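Local coordinates for protein putative 6-pyruvoyl tetrahydrobiopterin synthase (Caenorhabditis elegans, PDB 2G64) that probably converts 7,8-dihydroneopterin triphosphate into 6-pyruvoyl tetrahydropterin with loss of triphosphate, a zinc-dependent step in the synthesis of tetrahydrobiopterin, at residues M9-S14 / K73-V78; M64-A69 / M116-V121; N86-V91 / T97-E102. The protein carries 1 engineered substitution. All blocks are in the same frame, centred on the assembly; numbering follows the deposited sequence. Where two conformers were deposited one is given.

Contact 1: residues M9-S14 / K73-V78; sequences MERVDS and KEMSLV
Strand residues Arg11 and Asp13 face helix residue Met75, and the backbones come nearest at Asp13 and Met75, whose CA atoms are 8.6 Å apart. This is the helix-on-sheet layer of the T-fold (tunnelling fold) of the PTPS family: helix 68-80 covers one face of the sheet, here at strand 6-19. The strand's alternation turns the side chains of Arg11 and Asp13 to the helix and that of Val12 to the other face, where it packs on Ile134 of the second subunit.

Met75 spans the gap. Its CG lies anti to the carbonyl carbon (chi1 -74°), and a bend at chi3 turns the methyl along the strand toward Asp13. The sulfur rests 3.7 Å from Arg11 CG, while CE reaches Asp13 CB at 4.1 Å. A long, flexible, unbranched thioether suits this place, since it can reach the methylenes of two polar residues; it also touches Val52 on the adjoining strand 44-57.

Arg11 does two jobs. Its methylene stem serves the packing, and its bend at chi2 (66°) carries the guanidinium away from Met75 to the subunit interface, where NH1 bonds Asn133 of the second subunit. Asp13 meets Met75 through CB, while its OD1 accepts from Ser14 N at 2.7 Å through the anti lone pair. The Met75 methyl also lies against the strand backbone, with CE 3.9 Å from Arg11 O.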
loop_
_atom_site.group_PDB
_atom_site.type_symbol
_atom_site.label_atom_id
_atom_site.label_comp_id
_atom_site.label_asym_id
_atom_site.label_seq_id
_atom_site.Cartn_x
_atom_site.Cartn_y
_atom_site.Cartn_z
ATOM N N MET A 9 18.066 1.626 -10.473
ATOM C CA MET A 9 18.034 1.645 -9.014
ATOM C C MET A 9 17.211 2.873 -8.620
ATOM O O MET A 9 17.498 4.017 -9.055
ATOM C CB MET A 9 19.464 1.789 -8.489
ATOM C CG MET A 9 19.584 2.215 -7.038
ATOM S SD MET A 9 21.319 2.566 -6.680
ATOM C CE MET A 9 21.152 3.191 -5.010
ATOM N N GLU A 10 16.188 2.638 -7.803
ATOM C CA GLU A 10 15.257 3.702 -7.455
ATOM C C GLU A 10 15.114 3.750 -5.951
ATOM O O GLU A 10 14.993 2.721 -5.304
ATOM C CB GLU A 10 13.900 3.462 -8.118
ATOM C CG GLU A 10 12.862 4.549 -7.828
ATOM C CD GLU A 10 11.596 4.340 -8.640
ATOM O OE1 GLU A 10 11.017 3.223 -8.614
ATOM O OE2 GLU A 10 11.181 5.282 -9.330
ATOM N N ARG A 11 15.120 4.963 -5.407
ATOM C CA ARG A 11 15.069 5.161 -3.971
ATOM C C ARG A 11 13.896 6.108 -3.671
ATOM O O ARG A 11 13.719 7.126 -4.349
ATOM C CB ARG A 11 16.393 5.760 -3.500
ATOM C CG ARG A 11 16.368 6.308 -2.078
ATOM C CD ARG A 11 16.170 5.191 -1.092
ATOM N NE ARG A 11 16.229 5.687 0.283
ATOM C CZ ARG A 11 16.386 4.908 1.345
ATOM N NH1 ARG A 11 16.507 3.599 1.187
ATOM N NH2 ARG A 11 16.428 5.440 2.561
ATOM N N VAL A 12 13.087 5.736 -2.685
ATOM C CA VAL A 12 11.814 6.430 -2.402
ATOM C C VAL A 12 11.959 7.137 -1.058
ATOM O O VAL A 12 12.416 6.543 -0.081
ATOM C CB VAL A 12 10.621 5.432 -2.304
ATOM C CG1 VAL A 12 9.289 6.185 -2.013
ATOM C CG2 VAL A 12 10.495 4.560 -3.600
ATOM N N ASP A 13 11.589 8.411 -1.008
ATOM C CA ASP A 13 11.555 9.133 0.270
ATOM C C ASP A 13 10.329 10.054 0.182
ATOM O O ASP A 13 9.524 9.907 -0.732
ATOM C CB ASP A 13 12.849 9.920 0.456
ATOM C CG ASP A 13 13.207 10.152 1.916
ATOM O OD1 ASP A 13 12.301 10.382 2.746
ATOM O OD2 ASP A 13 14.412 10.117 2.233
ATOM N N SER A 14 10.158 10.954 1.146
ATOM C CA SER A 14 8.973 11.819 1.167
ATOM C C SER A 14 9.302 13.134 1.858
ATOM O O SER A 14 10.295 13.233 2.585
ATOM C CB SER A 14 7.848 11.136 1.926
ATOM O OG SER A 14 8.264 10.860 3.248
ATOM N N LYS A 73 22.662 10.805 1.063
ATOM C CA LYS A 73 23.186 12.117 1.450
ATOM C C LYS A 73 22.797 13.220 0.467
ATOM O O LYS A 73 22.403 14.325 0.883
ATOM C CB LYS A 73 24.712 12.059 1.614
ATOM C CG LYS A 73 25.179 11.478 2.943
ATOM C CD LYS A 73 26.700 11.557 3.085
ATOM C CE LYS A 73 27.261 12.825 2.455
ATOM N NZ LYS A 73 28.696 13.029 2.800
ATOM N N GLU A 74 22.897 12.921 -0.830
ATOM C CA GLU A 74 22.580 13.870 -1.875
ATOM C C GLU A 74 21.083 14.156 -1.864
ATOM O O GLU A 74 20.682 15.313 -1.963
ATOM C CB GLU A 74 23.021 13.332 -3.240
ATOM C CG GLU A 74 24.540 13.353 -3.394
ATOM C CD GLU A 74 25.086 12.290 -4.346
ATOM O OE1 GLU A 74 24.309 11.540 -4.979
ATOM O OE2 GLU A 74 26.320 12.207 -4.458
ATOM N N MET A 75 20.267 13.109 -1.745
ATOM C CA MET A 75 18.812 13.306 -1.660
ATOM C C MET A 75 18.424 14.121 -0.411
ATOM O O MET A 75 17.521 14.953 -0.472
ATOM C CB MET A 75 18.074 11.967 -1.683
ATOM C CG MET A 75 18.067 11.331 -3.074
ATOM S SD MET A 75 17.266 9.718 -3.110
ATOM C CE MET A 75 15.560 10.109 -2.643
ATOM N N SER A 76 19.108 13.882 0.708
ATOM C CA SER A 76 18.872 14.649 1.941
ATOM C C SER A 76 19.076 16.144 1.719
ATOM O O SER A 76 18.299 16.970 2.204
ATOM C CB SER A 76 19.781 14.165 3.080
ATOM O OG SER A 76 19.309 14.634 4.338
ATOM N N LEU A 77 20.122 16.491 0.982
ATOM C CA LEU A 77 20.433 17.888 0.680
ATOM C C LEU A 77 19.286 18.563 -0.063
ATOM O O LEU A 77 18.911 19.707 0.243
ATOM C CB LEU A 77 21.703 17.970 -0.151
ATOM C CG LEU A 77 23.011 17.788 0.604
ATOM C CD1 LEU A 77 24.150 17.876 -0.386
ATOM C CD2 LEU A 77 23.155 18.863 1.708
ATOM N N VAL A 78 18.698 17.840 -1.013
ATOM C CA VAL A 78 17.552 18.358 -1.746
ATOM C C VAL A 78 16.320 18.445 -0.827
ATOM O O VAL A 78 15.597 19.449 -0.833
ATOM C CB VAL A 78 17.234 17.485 -2.997
ATOM C CG1 VAL A 78 16.103 18.084 -3.806
ATOM C CG2 VAL A 78 18.498 17.300 -3.876
#

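Contact 2: residues M64-A69 / M116-V121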
loop_
_atom_site.group_PDB
_atom_site.type_symbol
_atom_site.label_atom_id
_atom_site.label_comp_id
_atom_site.label_asym_id
_atom_site.label_seq_id
_atom_site.Cartn_x
_atom_site.Cartn_y
_atom_site.Cartn_z
ATOM N N MET A 64 26.839 -2.616 -7.600
ATOM C CA MET A 64 25.881 -1.516 -7.502
ATOM C C MET A 64 25.896 -0.609 -8.725
ATOM O O MET A 64 26.943 -0.363 -9.334
ATOM C CB MET A 64 26.160 -0.687 -6.255
ATOM C CG MET A 64 25.937 -1.449 -4.975
ATOM S SD MET A 64 26.346 -0.459 -3.521
ATOM C CE MET A 64 27.758 0.495 -4.092
ATOM N N VAL A 65 24.717 -0.106 -9.074
ATOM C CA VAL A 65 24.589 0.986 -10.065
ATOM C C VAL A 65 25.124 2.321 -9.497
ATOM O O VAL A 65 25.691 3.170 -10.217
ATOM C CB VAL A 65 23.094 1.151 -10.481
ATOM C CG1 VAL A 65 22.885 2.459 -11.213
ATOM C CG2 VAL A 65 22.628 -0.032 -11.344
ATOM N N TYR A 66 24.965 2.490 -8.192
ATOM C CA TYR A 66 25.359 3.716 -7.508
ATOM C C TYR A 66 25.441 3.391 -6.024
ATOM O O TYR A 66 24.741 2.509 -5.524
ATOM C CB TYR A 66 24.288 4.809 -7.741
ATOM C CG TYR A 66 24.682 6.270 -7.500
ATOM C CD1 TYR A 66 25.308 7.022 -8.492
ATOM C CD2 TYR A 66 24.353 6.914 -6.306
ATOM C CE1 TYR A 66 25.624 8.384 -8.293
ATOM C CE2 TYR A 66 24.669 8.281 -6.093
ATOM C CZ TYR A 66 25.302 9.002 -7.086
ATOM O OH TYR A 66 25.602 10.339 -6.891
ATOM N N ASP A 67 26.274 4.138 -5.311
ATOM C CA ASP A 67 26.396 3.960 -3.867
ATOM C C ASP A 67 25.169 4.532 -3.132
ATOM O O ASP A 67 24.951 5.742 -3.151
ATOM C CB ASP A 67 27.678 4.652 -3.409
ATOM C CG ASP A 67 27.862 4.614 -1.906
ATOM O OD1 ASP A 67 27.758 3.526 -1.320
ATOM O OD2 ASP A 67 28.114 5.679 -1.315
ATOM N N LEU A 68 24.366 3.667 -2.517
ATOM C CA LEU A 68 23.126 4.120 -1.873
ATOM C C LEU A 68 23.402 5.096 -0.734
ATOM O O LEU A 68 22.632 6.038 -0.519
ATOM C CB LEU A 68 22.250 2.948 -1.394
ATOM C CG LEU A 68 20.982 3.330 -0.601
ATOM C CD1 LEU A 68 20.012 4.165 -1.427
ATOM C CD2 LEU A 68 20.260 2.130 -0.010
ATOM N N ALA A 69 24.503 4.882 -0.014
ATOM C CA ALA A 69 24.872 5.784 1.072
ATOM C C ALA A 69 25.085 7.205 0.553
ATOM O O ALA A 69 24.625 8.177 1.166
ATOM C CB ALA A 69 26.124 5.284 1.784
ATOM N N MET A 116 24.717 15.991 -7.135
ATOM C CA MET A 116 25.132 14.593 -7.248
ATOM C C MET A 116 26.612 14.414 -7.537
ATOM O O MET A 116 27.160 15.096 -8.396
ATOM C CB MET A 116 24.326 13.868 -8.320
ATOM C CG MET A 116 22.996 13.368 -7.831
ATOM S SD MET A 116 22.098 12.587 -9.167
ATOM C CE MET A 116 22.803 10.921 -9.095
ATOM N N SER A 117 27.224 13.462 -6.837
ATOM C CA SER A 117 28.598 13.026 -7.136
ATOM C C SER A 117 28.765 12.468 -8.556
ATOM O O SER A 117 29.768 12.737 -9.218
ATOM C CB SER A 117 29.147 12.060 -6.059
ATOM O OG SER A 117 28.337 10.899 -5.858
ATOM N N ASN A 118 27.771 11.722 -9.030
ATOM C CA ASN A 118 27.757 11.237 -10.417
ATOM C C ASN A 118 26.396 11.461 -11.096
ATOM O O ASN A 118 25.551 10.551 -11.139
ATOM C CB ASN A 118 28.167 9.749 -10.469
ATOM C CG ASN A 118 28.081 9.151 -11.874
ATOM O OD1 ASN A 118 28.244 9.852 -12.875
ATOM N ND2 ASN A 118 27.829 7.846 -11.947
ATOM N N PRO A 119 26.169 12.675 -11.603
ATOM C CA PRO A 119 24.836 13.041 -12.088
ATOM C C PRO A 119 24.468 12.368 -13.408
ATOM O O PRO A 119 23.293 12.353 -13.783
ATOM C CB PRO A 119 24.915 14.562 -12.244
ATOM C CG PRO A 119 26.376 14.858 -12.391
ATOM C CD PRO A 119 27.136 13.783 -11.704
ATOM N N SER A 120 25.455 11.798 -14.097
ATOM C CA SER A 120 25.196 11.140 -15.384
ATOM C C SER A 120 24.209 9.956 -15.284
ATOM O O SER A 120 23.470 9.692 -16.228
ATOM C CB SER A 120 26.512 10.692 -16.048
ATOM O OG SER A 120 27.061 9.580 -15.357
ATOM N N VAL A 121 24.187 9.266 -14.143
ATOM C CA VAL A 121 23.230 8.165 -13.950
ATOM C C VAL A 121 21.802 8.571 -13.549
ATOM O O VAL A 121 20.929 7.708 -13.488
ATOM C CB VAL A 121 23.739 7.058 -12.983
ATOM C CG1 VAL A 121 24.966 6.352 -13.558
ATOM C CG2 VAL A 121 24.007 7.618 -11.600
HETATM O O HOH W 1 27.729 5.175 -10.217
#
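Tyr66 reaches from the segment leading into helix 68-80 and lays its ring among four residues of 116-121. Val121 CG2 presses on ring atom CD1 at 3.4 Å, a close apolar touch, and Asn118 CB lies 3.6 Å from CE1, with the amide plane turned only 21° from the ring. Near the hydroxyl, Met116, bent at chi3, brings its methyl CE to 3.6 Å from Tyr66 OH. The same oxygen accepts a weak but fairly straight hydrogen bond from Asn118 N (3.3 Å, 163°). Tyrosine suits this place because its ring fills an apolar pocket while its hydroxyl meets the polar backbone at the far end.

The phenol's stronger partner is Glu74 of helix 68-80, whose carboxylate bonds Tyr66 OH through one oxygen and Ser117 OG through the other. In the T-fold the helical layer is thereby joined to the turn between helix 101-115 and strand 122-128. Farther out, a water donates to Val65 O (2.9 Å) and accepts from Asn118 ND2 (3.2 Å), linking the backbone carbonyl of Val65 to the side-chain amide of Asn118. The other end of that amide is held too: Asn118 OD1 accepts from Ser120 OG at 2.8 Å, the hydroxyl tilted 25° from the carbonyl plane.

Contact 3: residues N86-V91 / T97-E102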
loop_
_atom_site.group_PDB
_atom_site.type_symbol
_atom_site.label_atom_id
_atom_site.label_comp_id
_atom_site.label_asym_id
_atom_site.label_seq_id
_atom_site.Cartn_x
_atom_site.Cartn_y
_atom_site.Cartn_z
ATOM N N ASN A 86 7.030 25.833 3.302
ATOM C CA ASN A 86 6.032 26.336 2.379
ATOM C C ASN A 86 6.726 26.612 1.027
ATOM O O ASN A 86 7.618 27.480 0.934
ATOM C CB ASN A 86 5.450 27.626 2.968
ATOM C CG ASN A 86 4.368 28.222 2.104
ATOM O OD1 ASN A 86 4.552 28.385 0.901
ATOM N ND2 ASN A 86 3.240 28.578 2.714
ATOM N N LEU A 87 6.352 25.856 -0.007
ATOM C CA LEU A 87 7.096 25.896 -1.275
ATOM C C LEU A 87 7.181 27.318 -1.847
ATOM O O LEU A 87 8.251 27.780 -2.228
ATOM C CB LEU A 87 6.504 24.934 -2.301
ATOM C CG LEU A 87 6.438 23.447 -1.911
ATOM C CD1 LEU A 87 5.943 22.626 -3.127
ATOM C CD2 LEU A 87 7.810 22.978 -1.482
ATOM N N ASP A 88 6.049 28.007 -1.880
ATOM C CA ASP A 88 5.961 29.305 -2.548
ATOM C C ASP A 88 6.637 30.418 -1.766
ATOM O O ASP A 88 7.095 31.389 -2.360
ATOM C CB ASP A 88 4.501 29.656 -2.793
ATOM C CG ASP A 88 3.737 28.494 -3.368
ATOM O OD1 ASP A 88 3.959 28.143 -4.544
ATOM O OD2 ASP A 88 2.950 27.901 -2.620
ATOM N N LYS A 89 6.680 30.279 -0.442
ATOM C CA LYS A 89 7.207 31.326 0.430
ATOM C C LYS A 89 8.631 31.093 0.924
ATOM O O LYS A 89 9.365 32.042 1.221
ATOM C CB LYS A 89 6.274 31.559 1.620
ATOM C CG LYS A 89 4.890 32.049 1.177
ATOM C CD LYS A 89 4.000 32.310 2.355
ATOM C CE LYS A 89 2.586 32.624 1.889
ATOM N NZ LYS A 89 1.724 33.016 3.036
ATOM N N ASP A 90 9.022 29.835 1.038
ATOM C CA ASP A 90 10.327 29.484 1.636
ATOM C C ASP A 90 11.380 29.038 0.625
ATOM O O ASP A 90 12.576 28.924 0.954
ATOM C CB ASP A 90 10.160 28.345 2.649
ATOM C CG ASP A 90 9.291 28.731 3.821
ATOM O OD1 ASP A 90 9.312 29.916 4.220
ATOM O OD2 ASP A 90 8.570 27.843 4.331
ATOM N N VAL A 91 10.938 28.714 -0.581
ATOM C CA VAL A 91 11.828 28.184 -1.590
ATOM C C VAL A 91 11.911 29.172 -2.757
ATOM O O VAL A 91 10.918 29.457 -3.434
ATOM C CB VAL A 91 11.383 26.763 -2.082
ATOM C CG1 VAL A 91 12.429 26.155 -3.035
ATOM C CG2 VAL A 91 11.175 25.833 -0.877
ATOM N N THR A 97 8.115 30.388 -10.428
ATOM C CA THR A 97 7.575 29.283 -11.200
ATOM C C THR A 97 6.501 28.651 -10.310
ATOM O O THR A 97 6.758 28.403 -9.116
ATOM C CB THR A 97 8.682 28.239 -11.534
ATOM O OG1 THR A 97 9.687 28.837 -12.387
ATOM C CG2 THR A 97 8.072 26.990 -12.218
ATOM N N VAL A 98 5.300 28.464 -10.862
ATOM C CA VAL A 98 4.156 27.959 -10.100
ATOM C C VAL A 98 4.461 26.591 -9.486
ATOM O O VAL A 98 5.081 25.748 -10.125
ATOM C CB VAL A 98 2.885 27.887 -10.996
ATOM C CG1 VAL A 98 2.986 26.763 -12.052
ATOM C CG2 VAL A 98 1.634 27.754 -10.150
ATOM N N SER A 99 4.019 26.363 -8.254
ATOM C CA SER A 99 4.363 25.119 -7.553
ATOM C C SER A 99 3.423 23.921 -7.867
ATOM O O SER A 99 3.065 23.129 -6.976
ATOM C CB SER A 99 4.398 25.388 -6.040
ATOM O OG SER A 99 3.104 25.794 -5.593
ATOM N N THR A 100 3.023 23.778 -9.122
ATOM C CA THR A 100 2.296 22.561 -9.548
ATOM C C THR A 100 3.236 21.394 -9.368
ATOM O O THR A 100 4.448 21.566 -9.393
ATOM C CB THR A 100 1.918 22.591 -11.048
ATOM O OG1 THR A 100 3.090 22.888 -11.832
ATOM C CG2 THR A 100 0.855 23.626 -11.306
ATOM N N SER A 101 2.698 20.183 -9.238
ATOM C CA SER A 101 3.587 19.039 -9.034
ATOM C C SER A 101 4.478 18.744 -10.255
ATOM O O SER A 101 5.575 18.221 -10.108
ATOM C CB SER A 101 2.790 17.806 -8.602
ATOM O OG SER A 101 2.139 18.070 -7.368
ATOM N N GLU A 102 4.014 19.109 -11.444
ATOM C CA GLU A 102 4.870 19.083 -12.655
ATOM C C GLU A 102 6.141 19.876 -12.384
ATOM O O GLU A 102 7.260 19.399 -12.610
ATOM C CB GLU A 102 4.123 19.710 -13.857
ATOM C CG GLU A 102 2.961 18.870 -14.421
ATOM C CD GLU A 102 1.614 19.159 -13.760
ATOM O OE1 GLU A 102 1.566 19.582 -12.567
ATOM O OE2 GLU A 102 0.597 18.924 -14.438
HETATM O O HOH W 2 2.020 28.621 -7.144
#
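Behind the zinc site, Ser99 is a second-shell residue, bonded to the ligand His19, which binds the metal together with His44 and His46; Asp88 in turn holds Ser99. The segments come nearest at these two residues, 6.7 Å between the CA atoms of Asp88 and Ser99. Ser99 OG donates to Asp88 OD1 at 2.7 Å, on the syn lone pair. The serine hydroxyl sits between its backbone N and carbonyl carbon (chi1 62°), a rotamer that turns OG toward the short helix 87-90. Ser99 OG is also hydrogen-bonded to His19 ND1; since its own proton goes to Asp88, this is consistent with the imidazole donating there. A small hydroxyl suits the spot because it can give to a carboxylate and receive from a ring at once.

Asp88 divides its carboxylate, with OD2 taking Arg20 N from the chain just beyond the zinc ligand. In this part of the T-fold, then, helix 87-90 and the lead-in to helix 101-115 are joined beside the metal-bearing end of strand 6-19. With an alanine in place of Asp88, Ser99 OG and Arg20 N would lose their shared acceptor, and the hydroxyl would probably be set free to turn, leaving the His19 ring less firmly oriented.

A water accepts from Ser99 N at 3.2 Å beside the carboxylate. On the apolar side, Leu87 CD1 approaches Ser99 CB at 4.3 Å, the leucine also packing on Phe94 and Val104. Asn86 caps the short helix: its OD1 accepts from Lys89 N at 3.1 Å, with the donor above the carbonyl plane.

Contacts 1 and 2 share helix 68-80 and touch each other: Glu74, on the helix segment of contact 1, is where the two meet. Contact 3 lies on the opposite side of the chain's centre, about 19 Å from contact 1 between centres and about 27 Å from contact 2. It is the buried one, whereas contacts 1 and 2 are partly buried and contact 2 lies farthest out. The chemistry follows the place. Helix against sheet is joined by apolar stems, the outer turn by an aromatic ring with a polar end and a water bridge beside it, and the zinc-side junction by a short, directional serine-carboxylate bond.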